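Local structure of C-domain type II peptide synthetase (Streptomyces globisporus, 4ZNM) at residues T62-R73 with D171-R180; P18-F26 with H193-A204. The protein is a free-standing condensation-domain protein of the peptide synthetase kind, with a fold belonging to the CoA-acyltransferase clan. All coordinates share one frame; numbering follows the deposited sequence. Where two conformers were deposited one is given.

Contact 1 of 2, residues T62-R73 with D171-R180; sequences TLREALGDVVVR and DLLNLYAARR
The guanidinium of Arg179 meets Asp69 along its edge and carries Glu65 CB over one face. Its plane lies only 25° from that of the Asp69 carboxylate, so two nitrogens grip the acid side-on. NH2 of Arg179 donates to Asp69 OD1 at 2.9 Å, on the syn lone pair, while NE of Arg179 approaches Asp69 OD2 in the guanidinium plane at 2.5 Å, a length too short to be read precisely. Glu65 OE1 stands 3.4 Å from Arg179 NH1 but well out of that plane, which makes this an attraction of charges alone. The Tyr176 ring has Thr62 C at its edge and, within its own helix, Arg180 CG over one face; Leu63 CA reaches Tyr176 CD1 obliquely at 3.5 Å. The Tyr176 hydroxyl is bonded to Asp59 N, which fixes the far end of the ring.

The helix axes approach to 8.5 Å and run at 127°. Ala66 has little bulk and lets the backbones come close: its CB is 3.7 Å from Leu172 CD1. The same methyl of Leu172, CD1, lies 3.5 Å from Leu67 N; the trans chi1 (171°) sets CG opposite the backbone N and swings the isobutyl end across to helix 62-73. Arg179 acts as a knob in a hole formed by Thr62, Glu65, Ala66 and Asp69. Both helices rest on the six-stranded sheet, Leu67 touching Ala139 and Leu173 touching Tyr390.

At the opposite end, Arg73 NE donates to Asp171 OD2 at 2.8 Å from well above the carboxylate plane. Water 2 bridges Arg73 NH2 to the same oxygen, which His74 NE2 also bonds. Polar pairs thus flank a hydrophobic centre: Asp171 is buried with several donors around OD2, which would probably favour its ionised form, whereas two acids share the charge of the more exposed Arg179.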
# COMPACT_ATOMS: atom_id res chain seq x y z
N THR A 62 -22.04 -12.92 -16.11
CA THR A 62 -22.52 -12.73 -14.75
C THR A 62 -21.44 -12.06 -13.91
O THR A 62 -21.74 -11.27 -13.04
CB THR A 62 -22.95 -14.06 -14.11
OG1 THR A 62 -23.96 -14.65 -14.93
CG2 THR A 62 -23.56 -13.87 -12.69
N LEU A 63 -20.17 -12.37 -14.19
CA LEU A 63 -19.08 -11.73 -13.46
C LEU A 63 -19.05 -10.24 -13.79
O LEU A 63 -18.80 -9.43 -12.90
CB LEU A 63 -17.73 -12.39 -13.79
CG LEU A 63 -16.57 -11.82 -13.00
CD1 LEU A 63 -16.67 -12.18 -11.52
CD2 LEU A 63 -15.26 -12.35 -13.54
N ARG A 64 -19.36 -9.89 -15.03
CA ARG A 64 -19.38 -8.50 -15.44
C ARG A 64 -20.50 -7.76 -14.72
O ARG A 64 -20.32 -6.64 -14.22
CB ARG A 64 -19.54 -8.39 -16.93
CG ARG A 64 -19.64 -6.99 -17.43
CD ARG A 64 -19.54 -6.97 -18.95
NE ARG A 64 -20.73 -7.49 -19.57
CZ ARG A 64 -20.82 -8.64 -20.25
NH1 ARG A 64 -21.98 -9.01 -20.75
NH2 ARG A 64 -19.78 -9.44 -20.40
N GLU A 65 -21.67 -8.37 -14.68
CA GLU A 65 -22.79 -7.80 -13.92
C GLU A 65 -22.42 -7.60 -12.46
O GLU A 65 -22.75 -6.57 -11.88
CB GLU A 65 -24.02 -8.69 -14.02
CG GLU A 65 -24.73 -8.69 -15.36
CD GLU A 65 -25.79 -9.81 -15.48
OE1 GLU A 65 -25.76 -10.78 -14.69
OE2 GLU A 65 -26.65 -9.70 -16.38
N ALA A 66 -21.74 -8.58 -11.86
CA ALA A 66 -21.33 -8.47 -10.47
C ALA A 66 -20.40 -7.28 -10.26
O ALA A 66 -20.43 -6.63 -9.23
CB ALA A 66 -20.66 -9.77 -10.02
N LEU A 67 -19.53 -7.03 -11.23
CA LEU A 67 -18.61 -5.90 -11.14
C LEU A 67 -19.38 -4.57 -11.13
O LEU A 67 -19.05 -3.65 -10.36
CB LEU A 67 -17.61 -5.93 -12.28
CG LEU A 67 -16.45 -4.98 -11.98
CD1 LEU A 67 -15.35 -5.78 -11.32
CD2 LEU A 67 -15.98 -4.25 -13.21
N GLY A 68 -20.39 -4.46 -11.98
CA GLY A 68 -21.36 -3.38 -11.90
C GLY A 68 -21.97 -3.27 -10.50
O GLY A 68 -22.03 -2.19 -9.93
N ASP A 69 -22.33 -4.41 -9.92
CA ASP A 69 -22.97 -4.45 -8.58
C ASP A 69 -22.04 -3.87 -7.52
O ASP A 69 -22.48 -3.15 -6.61
CB ASP A 69 -23.30 -5.90 -8.16
CG ASP A 69 -24.42 -6.52 -8.97
OD1 ASP A 69 -25.16 -5.77 -9.64
OD2 ASP A 69 -24.59 -7.78 -8.91
N VAL A 70 -20.75 -4.17 -7.63
CA VAL A 70 -19.80 -3.81 -6.59
C VAL A 70 -19.44 -2.33 -6.68
O VAL A 70 -19.05 -1.73 -5.68
CB VAL A 70 -18.52 -4.70 -6.65
CG1 VAL A 70 -17.54 -4.28 -7.75
CG2 VAL A 70 -17.81 -4.68 -5.30
N VAL A 71 -19.62 -1.74 -7.86
CA VAL A 71 -19.44 -0.30 -8.02
C VAL A 71 -20.67 0.43 -7.49
O VAL A 71 -20.54 1.48 -6.85
CB VAL A 71 -19.18 0.06 -9.48
CG1 VAL A 71 -19.25 1.58 -9.67
CG2 VAL A 71 -17.78 -0.46 -9.89
N VAL A 72 -21.86 -0.12 -7.71
CA VAL A 72 -23.07 0.49 -7.16
C VAL A 72 -22.97 0.43 -5.64
O VAL A 72 -23.36 1.37 -4.96
CB VAL A 72 -24.32 -0.18 -7.63
CG1 VAL A 72 -25.51 0.28 -6.82
CG2 VAL A 72 -24.54 0.07 -9.14
N ARG A 73 -22.46 -0.68 -5.12
CA ARG A 73 -22.38 -0.91 -3.68
C ARG A 73 -21.50 0.08 -2.91
O ARG A 73 -21.82 0.45 -1.79
CB ARG A 73 -21.85 -2.33 -3.45
CG ARG A 73 -21.56 -2.69 -2.02
CD ARG A 73 -21.31 -4.18 -1.90
NE ARG A 73 -20.86 -4.53 -0.57
CZ ARG A 73 -21.66 -4.87 0.44
NH1 ARG A 73 -22.98 -4.96 0.28
NH2 ARG A 73 -21.12 -5.13 1.62
N ASP A 171 -16.52 -8.99 -1.95
CA ASP A 171 -17.85 -8.58 -2.33
C ASP A 171 -18.18 -9.05 -3.75
O ASP A 171 -19.28 -9.52 -4.00
CB ASP A 171 -17.95 -7.07 -2.24
CG ASP A 171 -17.99 -6.54 -0.79
OD1 ASP A 171 -17.87 -7.35 0.18
OD2 ASP A 171 -18.16 -5.31 -0.64
N LEU A 172 -17.23 -8.88 -4.66
CA LEU A 172 -17.45 -9.21 -6.07
C LEU A 172 -17.80 -10.67 -6.26
O LEU A 172 -18.77 -11.00 -6.93
CB LEU A 172 -16.21 -8.90 -6.89
CG LEU A 172 -16.23 -9.41 -8.33
CD1 LEU A 172 -17.28 -8.62 -9.10
CD2 LEU A 172 -14.86 -9.30 -8.96
N LEU A 173 -16.99 -11.54 -5.67
CA LEU A 173 -17.20 -12.97 -5.84
C LEU A 173 -18.43 -13.48 -5.08
O LEU A 173 -19.08 -14.43 -5.51
CB LEU A 173 -15.92 -13.72 -5.45
CG LEU A 173 -14.77 -13.29 -6.41
CD1 LEU A 173 -13.54 -14.06 -6.09
CD2 LEU A 173 -15.10 -13.53 -7.87
N ASN A 174 -18.78 -12.80 -4.00
CA ASN A 174 -20.03 -13.11 -3.28
C ASN A 174 -21.25 -12.71 -4.12
O ASN A 174 -22.18 -13.48 -4.28
CB ASN A 174 -20.04 -12.39 -1.94
CG ASN A 174 -21.34 -12.56 -1.18
OD1 ASN A 174 -22.37 -12.00 -1.54
ND2 ASN A 174 -21.27 -13.29 -0.08
N LEU A 175 -21.24 -11.48 -4.65
CA LEU A 175 -22.37 -11.01 -5.46
C LEU A 175 -22.50 -11.88 -6.74
O LEU A 175 -23.61 -12.15 -7.21
CB LEU A 175 -22.18 -9.53 -5.82
CG LEU A 175 -22.27 -8.61 -4.59
CD1 LEU A 175 -21.82 -7.24 -4.94
CD2 LEU A 175 -23.71 -8.56 -3.98
N TYR A 176 -21.37 -12.28 -7.31
CA TYR A 176 -21.35 -13.19 -8.46
C TYR A 176 -22.02 -14.53 -8.09
O TYR A 176 -22.94 -14.99 -8.76
CB TYR A 176 -19.89 -13.42 -8.94
CG TYR A 176 -19.76 -14.56 -9.92
CD1 TYR A 176 -19.97 -14.35 -11.28
CD2 TYR A 176 -19.43 -15.84 -9.51
CE1 TYR A 176 -19.86 -15.36 -12.18
CE2 TYR A 176 -19.32 -16.89 -10.42
CZ TYR A 176 -19.55 -16.64 -11.75
OH TYR A 176 -19.44 -17.64 -12.67
N ALA A 177 -21.58 -15.14 -7.00
CA ALA A 177 -22.16 -16.39 -6.57
C ALA A 177 -23.64 -16.24 -6.36
O ALA A 177 -24.41 -17.10 -6.76
CB ALA A 177 -21.50 -16.89 -5.32
N ALA A 178 -24.09 -15.16 -5.73
CA ALA A 178 -25.53 -15.06 -5.48
C ALA A 178 -26.29 -14.99 -6.82
O ALA A 178 -27.33 -15.62 -6.98
CB ALA A 178 -25.85 -13.86 -4.63
N ARG A 179 -25.77 -14.24 -7.79
CA ARG A 179 -26.39 -14.15 -9.11
C ARG A 179 -26.48 -15.50 -9.78
O ARG A 179 -27.47 -15.81 -10.44
CB ARG A 179 -25.62 -13.18 -10.01
CG ARG A 179 -25.96 -11.75 -9.76
CD ARG A 179 -25.22 -10.82 -10.71
NE ARG A 179 -25.66 -9.46 -10.49
CZ ARG A 179 -26.72 -8.92 -11.07
NH1 ARG A 179 -27.43 -9.62 -11.94
NH2 ARG A 179 -27.07 -7.67 -10.81
N ARG A 180 -25.44 -16.33 -9.59
CA ARG A 180 -25.42 -17.68 -10.12
C ARG A 180 -26.37 -18.60 -9.35
O ARG A 180 -26.62 -19.71 -9.77
CB ARG A 180 -23.99 -18.26 -10.08
CG ARG A 180 -22.98 -17.57 -10.96
CD ARG A 180 -23.25 -17.84 -12.44
NE ARG A 180 -22.87 -19.19 -12.79
CZ ARG A 180 -23.31 -19.85 -13.87
NH1 ARG A 180 -24.19 -19.28 -14.70
NH2 ARG A 180 -22.88 -21.07 -14.09
O HOH W 1 -25.63 -16.85 -14.62
O HOH W 2 -18.40 -4.69 1.97

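Contact 2 of 2, residues P18-F26 with H193-A204; sequences PPLSFHQEF and HAEFARWEREAA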
# COMPACT_ATOMS: atom_id res chain seq x y z
N PRO A 18 -19.58 16.28 0.29
CA PRO A 18 -18.51 15.28 0.43
C PRO A 18 -17.11 15.92 0.38
O PRO A 18 -16.63 16.22 -0.71
CB PRO A 18 -18.73 14.35 -0.76
CG PRO A 18 -19.52 15.20 -1.78
CD PRO A 18 -19.92 16.50 -1.12
N PRO A 19 -16.47 16.15 1.54
CA PRO A 19 -15.15 16.82 1.59
C PRO A 19 -14.03 15.84 1.29
O PRO A 19 -14.27 14.61 1.33
CB PRO A 19 -15.06 17.30 3.02
CG PRO A 19 -15.76 16.20 3.78
CD PRO A 19 -16.92 15.77 2.90
N LEU A 20 -12.82 16.35 1.00
CA LEU A 20 -11.68 15.46 0.81
C LEU A 20 -11.41 14.87 2.17
O LEU A 20 -11.50 15.57 3.19
CB LEU A 20 -10.43 16.18 0.30
CG LEU A 20 -10.40 16.76 -1.11
CD1 LEU A 20 -9.07 17.50 -1.33
CD2 LEU A 20 -10.56 15.68 -2.14
N SER A 21 -11.05 13.60 2.19
CA SER A 21 -10.59 12.97 3.42
C SER A 21 -9.26 13.58 3.86
O SER A 21 -8.57 14.21 3.07
CB SER A 21 -10.41 11.49 3.21
OG SER A 21 -9.37 11.23 2.27
N PHE A 22 -8.87 13.34 5.12
CA PHE A 22 -7.54 13.69 5.57
C PHE A 22 -6.47 13.02 4.72
O PHE A 22 -5.46 13.65 4.37
CB PHE A 22 -7.35 13.32 7.05
CG PHE A 22 -8.11 14.20 8.00
CD1 PHE A 22 -8.24 15.57 7.77
CD2 PHE A 22 -8.66 13.68 9.15
CE1 PHE A 22 -8.92 16.38 8.66
CE2 PHE A 22 -9.35 14.49 10.05
CZ PHE A 22 -9.47 15.84 9.80
N HIS A 23 -6.69 11.76 4.33
CA HIS A 23 -5.72 11.13 3.50
C HIS A 23 -5.60 11.85 2.15
O HIS A 23 -4.51 12.02 1.63
CB HIS A 23 -6.06 9.67 3.26
CG HIS A 23 -5.12 9.00 2.32
ND1 HIS A 23 -3.78 8.80 2.62
CD2 HIS A 23 -5.30 8.49 1.08
CE1 HIS A 23 -3.19 8.18 1.62
NE2 HIS A 23 -4.09 7.98 0.67
N GLN A 24 -6.72 12.23 1.58
CA GLN A 24 -6.71 12.91 0.29
C GLN A 24 -6.04 14.31 0.42
O GLN A 24 -5.34 14.75 -0.49
CB GLN A 24 -8.13 13.00 -0.25
CG GLN A 24 -8.59 11.61 -0.75
CD GLN A 24 -10.08 11.50 -1.04
OE1 GLN A 24 -10.86 12.35 -0.63
NE2 GLN A 24 -10.47 10.41 -1.72
N GLU A 25 -6.23 14.97 1.56
CA GLU A 25 -5.48 16.21 1.88
C GLU A 25 -3.97 15.99 1.87
O GLU A 25 -3.19 16.80 1.35
CB GLU A 25 -5.87 16.76 3.25
CG GLU A 25 -7.19 17.45 3.31
CD GLU A 25 -7.49 18.06 4.69
OE1 GLU A 25 -6.61 18.08 5.60
OE2 GLU A 25 -8.64 18.52 4.84
N PHE A 26 -3.55 14.91 2.50
CA PHE A 26 -2.15 14.52 2.48
C PHE A 26 -1.69 14.38 1.03
O PHE A 26 -0.65 14.91 0.67
CB PHE A 26 -1.95 13.22 3.28
CG PHE A 26 -0.66 12.50 3.00
CD1 PHE A 26 0.51 12.88 3.60
CD2 PHE A 26 -0.64 11.42 2.14
CE1 PHE A 26 1.66 12.20 3.35
CE2 PHE A 26 0.52 10.75 1.88
CZ PHE A 26 1.66 11.13 2.49
N HIS A 193 -17.56 5.60 2.37
CA HIS A 193 -16.40 6.38 2.72
C HIS A 193 -16.78 7.80 3.19
O HIS A 193 -16.09 8.36 4.01
CB HIS A 193 -15.45 6.49 1.56
CG HIS A 193 -14.18 7.19 1.91
ND1 HIS A 193 -13.88 8.46 1.46
CD2 HIS A 193 -13.15 6.82 2.70
CE1 HIS A 193 -12.71 8.83 1.95
NE2 HIS A 193 -12.25 7.86 2.72
N ALA A 194 -17.89 8.36 2.69
CA ALA A 194 -18.29 9.70 3.06
C ALA A 194 -18.60 9.71 4.54
O ALA A 194 -18.35 10.70 5.22
CB ALA A 194 -19.48 10.16 2.27
N GLU A 195 -19.14 8.62 5.04
CA GLU A 195 -19.45 8.55 6.46
C GLU A 195 -18.15 8.62 7.27
O GLU A 195 -18.08 9.31 8.30
CB GLU A 195 -20.23 7.27 6.79
CG GLU A 195 -21.54 7.09 6.02
CD GLU A 195 -22.16 5.72 6.28
OE1 GLU A 195 -22.34 5.39 7.47
OE2 GLU A 195 -22.42 4.98 5.30
N PHE A 196 -17.11 7.96 6.77
CA PHE A 196 -15.81 8.00 7.44
C PHE A 196 -15.20 9.41 7.38
O PHE A 196 -14.62 9.91 8.36
CB PHE A 196 -14.84 6.99 6.82
CG PHE A 196 -13.48 7.04 7.45
CD1 PHE A 196 -12.40 7.59 6.77
CD2 PHE A 196 -13.28 6.58 8.74
CE1 PHE A 196 -11.14 7.65 7.37
CE2 PHE A 196 -12.02 6.64 9.34
CZ PHE A 196 -10.96 7.18 8.65
N ALA A 197 -15.31 10.05 6.23
CA ALA A 197 -14.80 11.40 6.10
C ALA A 197 -15.44 12.29 7.16
O ALA A 197 -14.77 13.16 7.73
CB ALA A 197 -15.06 11.95 4.69
N ARG A 198 -16.73 12.08 7.43
CA ARG A 198 -17.43 12.83 8.48
C ARG A 198 -16.89 12.47 9.86
O ARG A 198 -16.56 13.33 10.68
CB ARG A 198 -18.93 12.54 8.45
CG ARG A 198 -19.76 13.55 7.68
CD ARG A 198 -21.24 13.44 8.05
NE ARG A 198 -21.83 12.13 7.75
CZ ARG A 198 -22.26 11.25 8.66
NH1 ARG A 198 -22.79 10.10 8.26
NH2 ARG A 198 -22.17 11.50 9.96
N TRP A 199 -16.84 11.17 10.11
CA TRP A 199 -16.47 10.69 11.42
C TRP A 199 -15.05 11.17 11.77
O TRP A 199 -14.78 11.55 12.91
CB TRP A 199 -16.55 9.17 11.50
CG TRP A 199 -16.05 8.71 12.82
CD1 TRP A 199 -16.74 8.69 14.00
CD2 TRP A 199 -14.72 8.27 13.12
NE1 TRP A 199 -15.92 8.27 15.02
CE2 TRP A 199 -14.68 8.01 14.51
CE3 TRP A 199 -13.57 8.09 12.36
CZ2 TRP A 199 -13.53 7.55 15.14
CZ3 TRP A 199 -12.43 7.63 12.99
CH2 TRP A 199 -12.42 7.36 14.37
N GLU A 200 -14.13 11.16 10.82
CA GLU A 200 -12.74 11.48 11.18
C GLU A 200 -12.61 12.96 11.55
O GLU A 200 -11.79 13.33 12.39
CB GLU A 200 -11.76 11.11 10.06
CG GLU A 200 -11.79 12.03 8.85
CD GLU A 200 -10.78 11.65 7.76
OE1 GLU A 200 -10.91 12.22 6.66
OE2 GLU A 200 -9.86 10.81 8.00
N ARG A 201 -13.45 13.81 10.97
CA ARG A 201 -13.42 15.23 11.32
C ARG A 201 -14.07 15.47 12.68
O ARG A 201 -13.67 16.36 13.38
CB ARG A 201 -14.10 16.04 10.21
CG ARG A 201 -13.22 16.11 8.96
CD ARG A 201 -13.80 16.90 7.80
NE ARG A 201 -12.95 16.76 6.61
CZ ARG A 201 -11.87 17.49 6.36
NH1 ARG A 201 -11.48 18.45 7.19
NH2 ARG A 201 -11.17 17.27 5.26
N GLU A 202 -15.04 14.66 13.08
CA GLU A 202 -15.59 14.74 14.43
C GLU A 202 -14.54 14.32 15.45
O GLU A 202 -14.39 14.93 16.51
CB GLU A 202 -16.82 13.84 14.58
CG GLU A 202 -18.03 14.32 13.79
CD GLU A 202 -18.54 15.66 14.30
OE1 GLU A 202 -19.29 15.67 15.29
OE2 GLU A 202 -18.17 16.70 13.70
N ALA A 203 -13.81 13.26 15.10
CA ALA A 203 -12.79 12.73 15.97
C ALA A 203 -11.67 13.75 16.14
O ALA A 203 -11.07 13.84 17.21
CB ALA A 203 -12.24 11.44 15.41
N ALA A 204 -11.41 14.53 15.10
CA ALA A 204 -10.32 15.51 15.15
C ALA A 204 -10.58 16.63 16.14
O ALA A 204 -9.66 17.33 16.52
CB ALA A 204 -10.07 16.11 13.78
O HOH W 3 -8.41 9.99 5.75
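Arg201 NH2 binds two acceptors at once, Leu20 O at 2.7 Å and Glu25 OE2 at 2.9 Å, both at the edge of the guanidinium. The first bond arrives almost along the C=O axis; the second, a salt bridge, meets the carboxylate from above its plane. Phe22 CE1 covers one face of the Arg201 guanidinium near its rim, although ring and guanidinium are inclined by 52°. Next to it, Phe22 N donates a nearly straight bond (168°) to Glu200 OE1, 2.8 Å long. Glu200 CG lies between its backbone N and carbonyl carbon (chi1 74°), and from there the extended chain slides past the Phe22 ring. Glu200 OE2 accepts from water 3, which in turn accepts from His23 N, so one carboxylate serves two amides of the first helical turn.

That turn opens with a capping box: Ser21 OG accepts from Gln24 N at 2.9 Å, and Ser21 N donates to Gln24 OE1 at 3.1 Å. With OE1 on Phe22 N and OE2 reaching His23 N through water 3, the Glu200 carboxylate lies at the N-terminus of helix 22-28, where the helix dipole would be expected to favour its negative charge. His193 turns the edge of its ring to Ser21 CB, and Ala204 CB closes on Phe22 CZ.

Farther out, Ser348 OG bonds Glu25 OE1 and Thr158 O holds Gln24 NE2, while Phe22 also packs on Pro346 and Arg349.

In the fold
The centres of the two contacts lie 28 Å apart, and their nearest atoms are about 8 Å apart without touching. Contact 1 is nested in sequence within the loop that contact 2 closes: 18-26 comes first, then 62-73 and 171-180, and finally 193-204. Helices 162-180 and 193-203, one from each contact, are consecutive, so a short connection passes from one to the other. Contact 1 joins two helices lying on the six-stranded sheet. Contact 2 instead ties the start of the modelled chain to a helix whose Phe196 packs against Phe303 and Phe310. The N-terminal segment is thus held against a much later part of the condensation domain.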